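Thermoresistant glucokinase (Janibacter sp. HTCC2649, PDB 4EUN) probably transfers phosphate from ATP to gluconate or a related sugar, as a small carbohydrate kinase with a P-loop fold. Local coordinates at residues T107-K112 with Q156-T161; D127-D132 with L188-I193; T29-V34 with E121-V126; A70-G75 with H148-S153. All coordinates share one frame; numbering follows the deposited sequence.

Contacts 1, 2 and 3 all reach the same parallel sheet. Contact 2 is buried and has no hydrogen bond between its segments; it is mainly apolar packing. Contact 3 joins the neighbouring strand 31-35 to the loop leading into strand 127-132, so its second segment runs straight into contact 2. Its chemistry is mixed: a proline on a histidine ring, a valine pair and a water. Contact 1 lies past the carboxyl end of strand 104-108 and relies on a glutamine amide and a water. Contact 4 joins no strand. It sits at the surface against the second subunit, with its centre about 28 Å from those of contacts 2 and 3.

Contact 1 of 4, residues T107-K112 with Q156-T161; sequences TCSALK and QSQLAT
Ala110 and Gln158 are the closest backbone pair, with CA atoms 5.7 Å apart. Strand 104-108 ends at Cys108. The chain then passes as a loop beside the last turns of helix 155-161, and Lys112 takes the N-cap position of helix 113-119. Ala110 CB rests against the helix backbone, 3.3 Å from Gln158 O. The Gln158 side chain bends at CG (chi2 -88°), which turns its amide back toward the loop. Gln158 OE1 accepts a nearly straight hydrogen bond from Ala110 N at 3.2 Å (166°), with the donor tilted out of the carbonyl plane. The other end of this amide is used too. Gln158 NE2 donates to a water at 2.9 Å, and this water also bonds to Ala110 O and Ser109 OG. The loop is therefore held by both ends of one amide. One turn on, Thr161 CB packs on Ala110 CB at 4.0 Å. Thr161 OG1 turns back to Ser157 O, 3.0 Å away, so its methyl CG2 meets the loop. Lys112 CG crosses Thr161 CG2 at 3.9 Å, and the extended lysine ends in a salt bridge with Asp80. Gln158 also touches Val37, and the side chain of Ser109 lies near the probable P-loop. Loops at the carboxyl ends of the parallel strands form the active-site edge in P-loop kinases.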
loop_
_atom_site.group_PDB
_atom_site.type_symbol
_atom_site.label_atom_id
_atom_site.label_comp_id
_atom_site.label_asym_id
_atom_site.label_seq_id
_atom_site.Cartn_x
_atom_site.Cartn_y
_atom_site.Cartn_z
ATOM N N THR A 107 -3.062 -6.434 -0.718
ATOM C CA THR A 107 -3.589 -6.579 -2.072
ATOM C C THR A 107 -2.666 -7.470 -2.875
ATOM O O THR A 107 -1.455 -7.275 -2.837
ATOM C CB THR A 107 -3.672 -5.224 -2.763
ATOM O OG1 THR A 107 -2.419 -4.546 -2.616
ATOM C CG2 THR A 107 -4.752 -4.368 -2.130
ATOM N N CYS A 108 -3.237 -8.435 -3.596
ATOM C CA CYS A 108 -2.479 -9.299 -4.504
ATOM C C CYS A 108 -3.087 -9.270 -5.899
ATOM O O CYS A 108 -4.301 -9.142 -6.047
ATOM C CB CYS A 108 -2.525 -10.756 -4.041
ATOM S SG CYS A 108 -1.613 -11.101 -2.542
ATOM N N SER A 109 -2.252 -9.440 -6.922
ATOM C CA SER A 109 -2.748 -9.683 -8.275
ATOM C C SER A 109 -3.336 -11.095 -8.363
ATOM O O SER A 109 -3.670 -11.699 -7.344
ATOM C CB SER A 109 -1.623 -9.501 -9.289
ATOM O OG SER A 109 -0.460 -10.179 -8.860
ATOM N N ALA A 110 -3.483 -11.625 -9.581
ATOM C CA ALA A 110 -4.167 -12.905 -9.774
ATOM C C ALA A 110 -3.450 -14.047 -9.063
ATOM O O ALA A 110 -2.224 -14.157 -9.123
ATOM C CB ALA A 110 -4.294 -13.214 -11.235
ATOM N N LEU A 111 -4.217 -14.901 -8.395
ATOM C CA LEU A 111 -3.627 -16.053 -7.743
ATOM C C LEU A 111 -4.305 -17.349 -8.163
ATOM O O LEU A 111 -5.538 -17.419 -8.285
ATOM C CB LEU A 111 -3.773 -15.934 -6.241
ATOM C CG LEU A 111 -3.205 -14.679 -5.591
ATOM C CD1 LEU A 111 -3.649 -14.634 -4.140
ATOM C CD2 LEU A 111 -1.699 -14.689 -5.703
ATOM N N LYS A 112 -3.484 -18.374 -8.365
ATOM C CA LYS A 112 -3.952 -19.731 -8.512
ATOM C C LYS A 112 -4.291 -20.285 -7.142
ATOM O O LYS A 112 -3.811 -19.774 -6.138
ATOM C CB LYS A 112 -2.846 -20.585 -9.122
ATOM C CG LYS A 112 -2.437 -20.180 -10.526
ATOM C CD LYS A 112 -1.467 -21.221 -11.095
ATOM C CE LYS A 112 -0.958 -20.824 -12.473
ATOM N NZ LYS A 112 -0.079 -21.888 -13.043
ATOM N N GLN A 156 -4.968 -10.469 -20.233
ATOM C CA GLN A 156 -5.389 -11.794 -20.681
ATOM C C GLN A 156 -4.770 -12.908 -19.843
ATOM O O GLN A 156 -5.477 -13.807 -19.364
ATOM C CB GLN A 156 -5.034 -12.006 -22.158
ATOM C CG GLN A 156 -5.329 -13.408 -22.665
ATOM C CD GLN A 156 -4.913 -13.604 -24.115
ATOM O OE1 GLN A 156 -3.749 -13.408 -24.472
ATOM N NE2 GLN A 156 -5.866 -13.992 -24.961
ATOM N N SER A 157 -3.452 -12.836 -19.656
ATOM C CA SER A 157 -2.732 -13.842 -18.873
ATOM C C SER A 157 -3.130 -13.831 -17.401
ATOM O O SER A 157 -3.182 -14.881 -16.757
ATOM C CB SER A 157 -1.215 -13.673 -19.007
ATOM O OG SER A 157 -0.763 -12.472 -18.414
ATOM N N GLN A 158 -3.409 -12.648 -16.868
ATOM C CA GLN A 158 -3.843 -12.535 -15.483
ATOM C C GLN A 158 -5.208 -13.180 -15.277
ATOM O O GLN A 158 -5.433 -13.870 -14.284
ATOM C CB GLN A 158 -3.849 -11.062 -15.047
ATOM C CG GLN A 158 -2.469 -10.524 -14.723
ATOM C CD GLN A 158 -2.107 -10.782 -13.274
ATOM O OE1 GLN A 158 -2.759 -10.271 -12.369
ATOM N NE2 GLN A 158 -1.090 -11.615 -13.048
ATOM N N LEU A 159 -6.118 -12.969 -16.224
ATOM C CA LEU A 159 -7.454 -13.537 -16.101
ATOM C C LEU A 159 -7.395 -15.059 -16.217
ATOM O O LEU A 159 -8.231 -15.764 -15.663
ATOM C CB LEU A 159 -8.399 -12.942 -17.143
ATOM C CG LEU A 159 -8.676 -11.451 -16.966
ATOM C CD1 LEU A 159 -9.460 -10.930 -18.153
ATOM C CD2 LEU A 159 -9.439 -11.190 -15.680
ATOM N N ALA A 160 -6.379 -15.560 -16.915
ATOM C CA ALA A 160 -6.154 -17.002 -16.987
ATOM C C ALA A 160 -5.575 -17.569 -15.682
ATOM O O ALA A 160 -5.810 -18.728 -15.347
ATOM C CB ALA A 160 -5.255 -17.335 -18.161
ATOM N N THR A 161 -4.827 -16.746 -14.951
ATOM C CA THR A 161 -4.149 -17.163 -13.716
ATOM C C THR A 161 -5.089 -17.137 -12.509
ATOM O O THR A 161 -4.925 -17.901 -11.552
ATOM C CB THR A 161 -2.921 -16.248 -13.445
ATOM O OG1 THR A 161 -1.980 -16.390 -14.518
ATOM C CG2 THR A 161 -2.237 -16.587 -12.122
HETATM O O HOH W 1 -0.295 -12.463 -10.403
#

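Contact 2 of 4, residues D127-D132 with L188-I193; sequences DFLHLD and LTWLDI
Leu129 and Leu191 make the inner part of this contact, and both are buried. Leu129 CD1 lies 4.3 Å from Leu191 CD1. Leu129 also turns its other methyl to the indole, with Leu129 CD2 at 3.9 Å from Trp190 CE3, and these two side chains run past each other in opposite directions. No hydrogen bond crosses between the segments, so the grip is by van der Waals packing alone. The side nearer solvent belongs to Trp190 and Asp127, both partly exposed. The contrast is one of burial, for the distances here are no longer. Trp190 has CG anti to the backbone N (chi1 -180°), which carries the six-membered ring out from the helix to the strand. Trp190 CZ3 reaches Phe128 O at 3.9 Å. Asp127 CB meets Leu191 CD2 at 3.9 Å and Trp190 CZ3 at 4.0 Å. The charged end of Asp127 turns to other partners: it bonds to Ser170 and forms a salt bridge with Arg30. Arg30 also bonds to Leu191 O, so it ties the strand start to the helix end. Helix 180-191 thus packs on one side of the parallel sheet. Trp190 reaches Ile172 of strand 171-175, outermost in this chain, while Leu191 lies against Val32 of strand 31-35 and Val49 of helix 42-53.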
loop_
_atom_site.group_PDB
_atom_site.type_symbol
_atom_site.label_atom_id
_atom_site.label_comp_id
_atom_site.label_asym_id
_atom_site.label_seq_id
_atom_site.Cartn_x
_atom_site.Cartn_y
_atom_site.Cartn_z
ATOM N N ASP A 127 -8.299 -14.985 4.842
ATOM C CA ASP A 127 -9.601 -14.767 4.222
ATOM C C ASP A 127 -9.408 -13.982 2.946
ATOM O O ASP A 127 -8.673 -13.002 2.925
ATOM C CB ASP A 127 -10.518 -13.983 5.168
ATOM C CG ASP A 127 -10.761 -14.701 6.477
ATOM O OD1 ASP A 127 -11.201 -15.874 6.453
ATOM O OD2 ASP A 127 -10.500 -14.089 7.533
ATOM N N PHE A 128 -10.063 -14.412 1.869
ATOM C CA PHE A 128 -9.858 -13.777 0.577
ATOM C C PHE A 128 -11.050 -12.952 0.146
ATOM O O PHE A 128 -12.191 -13.389 0.268
ATOM C CB PHE A 128 -9.558 -14.852 -0.488
ATOM C CG PHE A 128 -8.215 -15.481 -0.319
ATOM C CD1 PHE A 128 -8.032 -16.546 0.557
ATOM C CD2 PHE A 128 -7.113 -14.969 -0.997
ATOM C CE1 PHE A 128 -6.768 -17.104 0.743
ATOM C CE2 PHE A 128 -5.853 -15.521 -0.822
ATOM C CZ PHE A 128 -5.680 -16.587 0.048
ATOM N N LEU A 129 -10.780 -11.746 -0.342
ATOM C CA LEU A 129 -11.792 -10.954 -1.029
ATOM C C LEU A 129 -11.396 -10.957 -2.495
ATOM O O LEU A 129 -10.366 -10.403 -2.880
ATOM C CB LEU A 129 -11.836 -9.523 -0.482
ATOM C CG LEU A 129 -12.055 -9.368 1.023
ATOM C CD1 LEU A 129 -11.923 -7.901 1.404
ATOM C CD2 LEU A 129 -13.413 -9.910 1.442
ATOM N N HIS A 130 -12.203 -11.610 -3.316
ATOM C CA HIS A 130 -11.886 -11.750 -4.735
ATOM C C HIS A 130 -12.624 -10.676 -5.542
ATOM O O HIS A 130 -13.829 -10.774 -5.765
ATOM C CB HIS A 130 -12.278 -13.152 -5.199
ATOM C CG HIS A 130 -12.130 -13.381 -6.670
ATOM N ND1 HIS A 130 -12.694 -14.472 -7.296
ATOM C CD2 HIS A 130 -11.484 -12.680 -7.632
ATOM C CE1 HIS A 130 -12.415 -14.424 -8.588
ATOM N NE2 HIS A 130 -11.688 -13.349 -8.822
ATOM N N LEU A 131 -11.889 -9.640 -5.945
ATOM C CA LEU A 131 -12.459 -8.507 -6.661
ATOM C C LEU A 131 -12.345 -8.779 -8.151
ATOM O O LEU A 131 -11.242 -8.954 -8.682
ATOM C CB LEU A 131 -11.702 -7.230 -6.289
ATOM C CG LEU A 131 -12.213 -5.871 -6.770
ATOM C CD1 LEU A 131 -13.558 -5.534 -6.162
ATOM C CD2 LEU A 131 -11.199 -4.824 -6.377
ATOM N N ASP A 132 -13.480 -8.837 -8.836
ATOM C CA ASP A 132 -13.437 -9.243 -10.221
ATOM C C ASP A 132 -14.688 -8.825 -10.974
ATOM O O ASP A 132 -15.661 -8.356 -10.386
ATOM C CB ASP A 132 -13.249 -10.753 -10.285
ATOM C CG ASP A 132 -12.438 -11.188 -11.476
ATOM O OD1 ASP A 132 -12.356 -10.430 -12.463
ATOM O OD2 ASP A 132 -11.870 -12.295 -11.425
ATOM N N LEU A 188 -16.804 -5.915 4.900
ATOM C CA LEU A 188 -16.768 -5.717 6.346
ATOM C C LEU A 188 -17.802 -6.588 7.055
ATOM O O LEU A 188 -17.532 -7.148 8.121
ATOM C CB LEU A 188 -16.997 -4.239 6.689
ATOM C CG LEU A 188 -15.841 -3.275 6.406
ATOM C CD1 LEU A 188 -16.264 -1.823 6.587
ATOM C CD2 LEU A 188 -14.664 -3.598 7.304
ATOM N N THR A 189 -18.986 -6.703 6.457
ATOM C CA THR A 189 -20.043 -7.535 7.021
ATOM C C THR A 189 -19.599 -8.992 7.030
ATOM O O THR A 189 -19.764 -9.699 8.024
ATOM C CB THR A 189 -21.364 -7.403 6.229
ATOM O OG1 THR A 189 -21.855 -6.060 6.327
ATOM C CG2 THR A 189 -22.414 -8.347 6.785
ATOM N N TRP A 190 -19.020 -9.436 5.920
ATOM C CA TRP A 190 -18.574 -10.813 5.819
ATOM C C TRP A 190 -17.380 -11.127 6.733
ATOM O O TRP A 190 -17.387 -12.133 7.445
ATOM C CB TRP A 190 -18.249 -11.168 4.369
ATOM C CG TRP A 190 -17.798 -12.571 4.251
ATOM C CD1 TRP A 190 -18.571 -13.691 4.361
ATOM C CD2 TRP A 190 -16.461 -13.021 4.031
ATOM N NE1 TRP A 190 -17.793 -14.813 4.215
ATOM C CE2 TRP A 190 -16.495 -14.430 4.007
ATOM C CE3 TRP A 190 -15.238 -12.370 3.850
ATOM C CZ2 TRP A 190 -15.346 -15.199 3.807
ATOM C CZ3 TRP A 190 -14.103 -13.131 3.648
ATOM C CH2 TRP A 190 -14.162 -14.531 3.633
ATOM N N LEU A 191 -16.364 -10.268 6.707
ATOM C CA LEU A 191 -15.148 -10.487 7.488
ATOM C C LEU A 191 -15.428 -10.530 8.984
ATOM O O LEU A 191 -14.786 -11.277 9.724
ATOM C CB LEU A 191 -14.122 -9.386 7.199
ATOM C CG LEU A 191 -13.430 -9.437 5.839
ATOM C CD1 LEU A 191 -12.664 -8.155 5.586
ATOM C CD2 LEU A 191 -12.491 -10.627 5.795
ATOM N N ASP A 192 -16.383 -9.710 9.418
ATOM C CA ASP A 192 -16.758 -9.594 10.823
ATOM C C ASP A 192 -15.537 -9.492 11.735
ATOM O O ASP A 192 -15.389 -10.257 12.688
ATOM C CB ASP A 192 -17.652 -10.760 11.246
ATOM C CG ASP A 192 -18.297 -10.533 12.597
ATOM O OD1 ASP A 192 -18.440 -9.359 13.000
ATOM O OD2 ASP A 192 -18.653 -11.529 13.257
ATOM N N ILE A 193 -14.656 -8.550 11.417
ATOM C CA ILE A 193 -13.451 -8.336 12.201
ATOM C C ILE A 193 -13.866 -7.888 13.587
ATOM O O ILE A 193 -14.647 -6.949 13.730
ATOM C CB ILE A 193 -12.553 -7.250 11.576
ATOM C CG1 ILE A 193 -12.198 -7.600 10.124
ATOM C CG2 ILE A 193 -11.304 -7.056 12.415
ATOM C CD1 ILE A 193 -11.289 -8.800 9.982
#

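Contact 3 of 4, residues T29-V34 with E121-V126; sequences TRHVVV and EGPPSV
Pro123 meets His31 over one face of the imidazole. Pro123 CB stands 3.8 Å from the His31 ring centroid and 21° off the ring normal, a CH-pi contact displaced toward the CD2 side. With chi1 at -53°, CG of His31 lies beside its own backbone N, and this places the ring against the proline. Hydrogen bonds at both ring nitrogens fix its rotation: His31 NE2 shares one of 2.8 Å with Thr29 OG1, in which either could be the donor, and ND1 bonds to Thr104. Pro124 follows and makes only a light contact, with CD near the same ring and near Thr29 OG1. Helix 80-99 lies close by, where Ala98 touches Thr29, His31 and Pro124. Next comes Ser125. Ser125 O lies at the edge of the imidazole, 3.5 Å from His31 CB, and is buried with no hydrogen-bond partner in the model. Ser125 OG bonds to a water at 2.9 Å. The water accepts from His31 N at 2.9 Å and from Arg30 NE, in the guanidinium plane. It bridges the two segments one step before strand pairing starts at Asp127. There the loop becomes strand 127-132, parallel to strand 31-35 in the 2-3-1-4-5 sheet of this P-loop fold. Val126 stands at the entry. Val126 CA points a hydrogen at His31 O, a CA-H...O contact of 3.3 Å. Val126 CG1 then packs on Val33 CG2 at 3.6 Å, the two side chains crossing at a slant.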
loop_
_atom_site.group_PDB
_atom_site.type_symbol
_atom_site.label_atom_id
_atom_site.label_comp_id
_atom_site.label_asym_id
_atom_site.label_seq_id
_atom_site.Cartn_x
_atom_site.Cartn_y
_atom_site.Cartn_z
ATOM N N THR A 29 -5.632 -13.124 15.568
ATOM C CA THR A 29 -5.322 -12.138 14.547
ATOM C C THR A 29 -6.053 -12.501 13.273
ATOM O O THR A 29 -6.427 -13.659 13.076
ATOM C CB THR A 29 -3.811 -11.997 14.298
ATOM O OG1 THR A 29 -3.267 -13.252 13.878
ATOM C CG2 THR A 29 -3.107 -11.552 15.579
ATOM N N ARG A 30 -6.279 -11.509 12.421
ATOM C CA ARG A 30 -6.968 -11.740 11.157
ATOM C C ARG A 30 -6.060 -11.337 10.020
ATOM O O ARG A 30 -5.259 -10.402 10.148
ATOM C CB ARG A 30 -8.255 -10.921 11.087
ATOM C CG ARG A 30 -9.262 -11.248 12.175
ATOM C CD ARG A 30 -9.780 -12.672 12.042
ATOM N NE ARG A 30 -10.464 -12.871 10.764
ATOM C CZ ARG A 30 -11.743 -12.576 10.543
ATOM N NH1 ARG A 30 -12.488 -12.062 11.509
ATOM N NH2 ARG A 30 -12.273 -12.787 9.348
ATOM N N HIS A 31 -6.185 -12.038 8.898
ATOM C CA HIS A 31 -5.322 -11.788 7.761
ATOM C C HIS A 31 -6.122 -11.916 6.489
ATOM O O HIS A 31 -6.643 -12.985 6.178
ATOM C CB HIS A 31 -4.121 -12.741 7.805
ATOM C CG HIS A 31 -3.419 -12.691 9.124
ATOM N ND1 HIS A 31 -2.486 -11.720 9.422
ATOM C CD2 HIS A 31 -3.580 -13.418 10.254
ATOM C CE1 HIS A 31 -2.086 -11.870 10.675
ATOM N NE2 HIS A 31 -2.731 -12.891 11.199
ATOM N N VAL A 32 -6.233 -10.798 5.781
ATOM C CA VAL A 32 -7.113 -10.698 4.623
ATOM C C VAL A 32 -6.263 -10.465 3.393
ATOM O O VAL A 32 -5.292 -9.719 3.435
ATOM C CB VAL A 32 -8.112 -9.523 4.795
ATOM C CG1 VAL A 32 -9.070 -9.441 3.608
ATOM C CG2 VAL A 32 -8.894 -9.675 6.098
ATOM N N VAL A 33 -6.628 -11.121 2.293
ATOM C CA VAL A 33 -5.990 -10.876 1.008
ATOM C C VAL A 33 -7.053 -10.424 0.022
ATOM O O VAL A 33 -8.045 -11.124 -0.171
ATOM C CB VAL A 33 -5.279 -12.145 0.461
ATOM C CG1 VAL A 33 -4.774 -11.906 -0.961
ATOM C CG2 VAL A 33 -4.119 -12.529 1.380
ATOM N N VAL A 34 -6.849 -9.251 -0.580
ATOM C CA VAL A 34 -7.728 -8.776 -1.643
ATOM C C VAL A 34 -7.044 -9.165 -2.930
ATOM O O VAL A 34 -5.968 -8.679 -3.241
ATOM C CB VAL A 34 -7.924 -7.247 -1.611
ATOM C CG1 VAL A 34 -8.954 -6.831 -2.667
ATOM C CG2 VAL A 34 -8.376 -6.800 -0.205
ATOM N N GLU A 121 0.148 -21.132 4.380
ATOM C CA GLU A 121 1.204 -21.771 5.174
ATOM C C GLU A 121 1.782 -20.833 6.229
ATOM O O GLU A 121 2.479 -21.277 7.140
ATOM C CB GLU A 121 2.332 -22.297 4.273
ATOM C CG GLU A 121 1.911 -23.391 3.293
ATOM C CD GLU A 121 3.048 -23.829 2.379
ATOM O OE1 GLU A 121 4.197 -23.384 2.595
ATOM O OE2 GLU A 121 2.793 -24.615 1.441
ATOM N N GLY A 122 1.496 -19.539 6.106
ATOM C CA GLY A 122 2.029 -18.546 7.024
ATOM C C GLY A 122 1.227 -18.372 8.303
ATOM O O GLY A 122 1.491 -19.042 9.302
ATOM N N PRO A 123 0.241 -17.462 8.277
ATOM C CA PRO A 123 -0.535 -17.099 9.470
ATOM C C PRO A 123 -1.618 -18.135 9.773
ATOM O O PRO A 123 -1.866 -19.023 8.957
ATOM C CB PRO A 123 -1.161 -15.763 9.067
ATOM C CG PRO A 123 -1.366 -15.907 7.577
ATOM C CD PRO A 123 -0.179 -16.694 7.086
ATOM N N PRO A 124 -2.265 -18.026 10.941
ATOM C CA PRO A 124 -3.205 -19.087 11.322
ATOM C C PRO A 124 -4.452 -19.188 10.446
ATOM O O PRO A 124 -5.117 -20.228 10.477
ATOM C CB PRO A 124 -3.598 -18.704 12.756
ATOM C CG PRO A 124 -2.470 -17.872 13.251
ATOM C CD PRO A 124 -2.001 -17.098 12.055
ATOM N N SER A 125 -4.765 -18.143 9.685
ATOM C CA SER A 125 -5.885 -18.186 8.747
ATOM C C SER A 125 -5.698 -17.099 7.702
ATOM O O SER A 125 -5.009 -16.108 7.953
ATOM C CB SER A 125 -7.217 -17.967 9.464
ATOM O OG SER A 125 -7.246 -16.694 10.091
ATOM N N VAL A 126 -6.294 -17.293 6.526
ATOM C CA VAL A 126 -6.335 -16.250 5.501
ATOM C C VAL A 126 -7.711 -16.178 4.836
ATOM O O VAL A 126 -8.229 -17.184 4.333
ATOM C CB VAL A 126 -5.259 -16.436 4.408
ATOM C CG1 VAL A 126 -5.250 -15.226 3.473
ATOM C CG2 VAL A 126 -3.880 -16.608 5.016
HETATM O O HOH W 2 -8.159 -14.184 9.044
#

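Contact 4 of 4, residues A70-G75 with H148-S153; sequences ATMQRG and HFMPAS
Met72 touches Met150 through its CB, with Met72 CB 3.6 Å from Met150 SD. The carbonyl of Met72 faces Pro151, next after Met150, with Met72 O at 3.4 Å from Pro151 CD. Gln73 carries the polar part of the contact. Its chain is extended beyond CG (chi2 -177°) and reaches across to the backbone of the loop. Gln73 NE2 donates to Phe149 O at 3.0 Å with an N-H...O angle of 154°. The donor lies in the carbonyl plane on a lone pair, and the oxygen lies close to the plane of the amide. Gln73 NE2 also lies 3.4 Å from Phe149 CD1, with amide and ring planes well inclined. Met150 CE packs on Gln73 CG at 3.6 Å and lies over one face of the Phe149 ring, near the rim. Helix 66-73 ends here in a Schellman motif. Gly75 N bonds back to Met72 O, and Gly75 takes the positive phi (98°) that closes the turn. Around this helix end, Gln73 packs on Val102 of the second subunit, and Pro151 on His200 of that subunit. At Gly75 the chain lies against the proline ring, Gly75 CA to Pro151 CG 3.8 Å. Gly75 O takes a hydrogen bond from a water at 2.6 Å, and this water also bonds to Ser153 OG and weakly to Ser153 O.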
loop_
_atom_site.group_PDB
_atom_site.type_symbol
_atom_site.label_atom_id
_atom_site.label_comp_id
_atom_site.label_asym_id
_atom_site.label_seq_id
_atom_site.Cartn_x
_atom_site.Cartn_y
_atom_site.Cartn_z
ATOM N N ALA A 70 10.101 -5.490 -13.221
ATOM C CA ALA A 70 10.526 -5.048 -14.557
ATOM C C ALA A 70 10.098 -6.006 -15.669
ATOM O O ALA A 70 9.707 -5.560 -16.749
ATOM C CB ALA A 70 12.024 -4.826 -14.584
ATOM N N THR A 71 10.187 -7.309 -15.399
ATOM C CA THR A 71 9.816 -8.342 -16.374
ATOM C C THR A 71 8.342 -8.208 -16.728
ATOM O O THR A 71 7.973 -8.219 -17.905
ATOM C CB THR A 71 10.114 -9.744 -15.817
ATOM O OG1 THR A 71 11.529 -9.876 -15.627
ATOM C CG2 THR A 71 9.645 -10.822 -16.782
ATOM N N MET A 72 7.494 -8.063 -15.715
ATOM C CA MET A 72 6.070 -7.884 -15.948
ATOM C C MET A 72 5.782 -6.573 -16.655
ATOM O O MET A 72 4.891 -6.507 -17.496
ATOM C CB MET A 72 5.280 -7.966 -14.641
ATOM C CG MET A 72 5.296 -9.328 -14.034
ATOM S SD MET A 72 4.190 -9.418 -12.615
ATOM C CE MET A 72 5.167 -8.567 -11.374
ATOM N N GLN A 73 6.534 -5.524 -16.331
ATOM C CA GLN A 73 6.291 -4.240 -16.981
ATOM C C GLN A 73 6.575 -4.262 -18.484
ATOM O O GLN A 73 6.057 -3.426 -19.229
ATOM C CB GLN A 73 7.067 -3.113 -16.303
ATOM C CG GLN A 73 6.460 -2.724 -14.963
ATOM C CD GLN A 73 7.193 -1.571 -14.328
ATOM O OE1 GLN A 73 8.420 -1.501 -14.389
ATOM N NE2 GLN A 73 6.445 -0.646 -13.735
ATOM N N ARG A 74 7.419 -5.192 -18.921
ATOM C CA ARG A 74 7.673 -5.351 -20.355
ATOM C C ARG A 74 6.622 -6.230 -21.019
ATOM O O ARG A 74 6.641 -6.411 -22.238
ATOM C CB ARG A 74 9.085 -5.898 -20.626
ATOM C CG ARG A 74 10.182 -4.936 -20.195
ATOM C CD ARG A 74 11.552 -5.282 -20.752
ATOM N NE ARG A 74 11.914 -6.673 -20.492
ATOM C CZ ARG A 74 12.414 -7.121 -19.346
ATOM N NH1 ARG A 74 12.618 -6.289 -18.335
ATOM N NH2 ARG A 74 12.718 -8.405 -19.217
ATOM N N GLY A 75 5.708 -6.773 -20.218
ATOM C CA GLY A 75 4.603 -7.564 -20.741
ATOM C C GLY A 75 4.815 -9.063 -20.687
ATOM O O GLY A 75 4.069 -9.826 -21.317
ATOM N N HIS A 148 0.047 3.672 -16.345
ATOM C CA HIS A 148 -0.167 2.312 -15.886
ATOM C C HIS A 148 1.118 1.734 -15.331
ATOM O O HIS A 148 2.187 1.853 -15.932
ATOM C CB HIS A 148 -0.724 1.426 -17.003
ATOM C CG HIS A 148 -2.077 1.850 -17.482
ATOM N ND1 HIS A 148 -2.290 2.393 -18.729
ATOM C CD2 HIS A 148 -3.283 1.835 -16.865
ATOM C CE1 HIS A 148 -3.572 2.682 -18.868
ATOM N NE2 HIS A 148 -4.196 2.353 -17.751
ATOM N N PHE A 149 0.998 1.114 -14.166
ATOM C CA PHE A 149 2.117 0.435 -13.543
ATOM C C PHE A 149 2.431 -0.841 -14.331
ATOM O O PHE A 149 3.598 -1.196 -14.529
ATOM C CB PHE A 149 1.756 0.144 -12.084
ATOM C CG PHE A 149 2.757 -0.693 -11.369
ATOM C CD1 PHE A 149 4.103 -0.339 -11.359
ATOM C CD2 PHE A 149 2.354 -1.835 -10.689
ATOM C CE1 PHE A 149 5.033 -1.131 -10.704
ATOM C CE2 PHE A 149 3.273 -2.621 -10.015
ATOM C CZ PHE A 149 4.613 -2.269 -10.020
ATOM N N MET A 150 1.383 -1.501 -14.817
ATOM C CA MET A 150 1.529 -2.724 -15.610
ATOM C C MET A 150 0.856 -2.561 -16.965
ATOM O O MET A 150 -0.150 -1.857 -17.084
ATOM C CB MET A 150 0.907 -3.911 -14.868
ATOM C CG MET A 150 1.691 -4.329 -13.637
ATOM S SD MET A 150 3.240 -5.101 -14.128
ATOM C CE MET A 150 4.320 -4.665 -12.772
ATOM N N PRO A 151 1.396 -3.226 -17.995
ATOM C CA PRO A 151 0.829 -3.044 -19.335
ATOM C C PRO A 151 -0.525 -3.720 -19.471
ATOM O O PRO A 151 -0.755 -4.764 -18.864
ATOM C CB PRO A 151 1.850 -3.734 -20.253
ATOM C CG PRO A 151 2.638 -4.649 -19.348
ATOM C CD PRO A 151 2.656 -3.989 -18.007
ATOM N N ALA A 152 -1.413 -3.116 -20.254
ATOM C CA ALA A 152 -2.731 -3.666 -20.506
ATOM C C ALA A 152 -2.668 -5.070 -21.090
ATOM O O ALA A 152 -3.595 -5.858 -20.906
ATOM C CB ALA A 152 -3.515 -2.743 -21.425
ATOM N N SER A 153 -1.585 -5.370 -21.806
ATOM C CA SER A 153 -1.443 -6.659 -22.479
ATOM C C SER A 153 -1.362 -7.822 -21.494
ATOM O O SER A 153 -1.583 -8.973 -21.875
ATOM C CB SER A 153 -0.213 -6.666 -23.394
ATOM O OG SER A 153 0.979 -6.613 -22.631
HETATM O O HOH W 3 1.653 -9.732 -22.139
#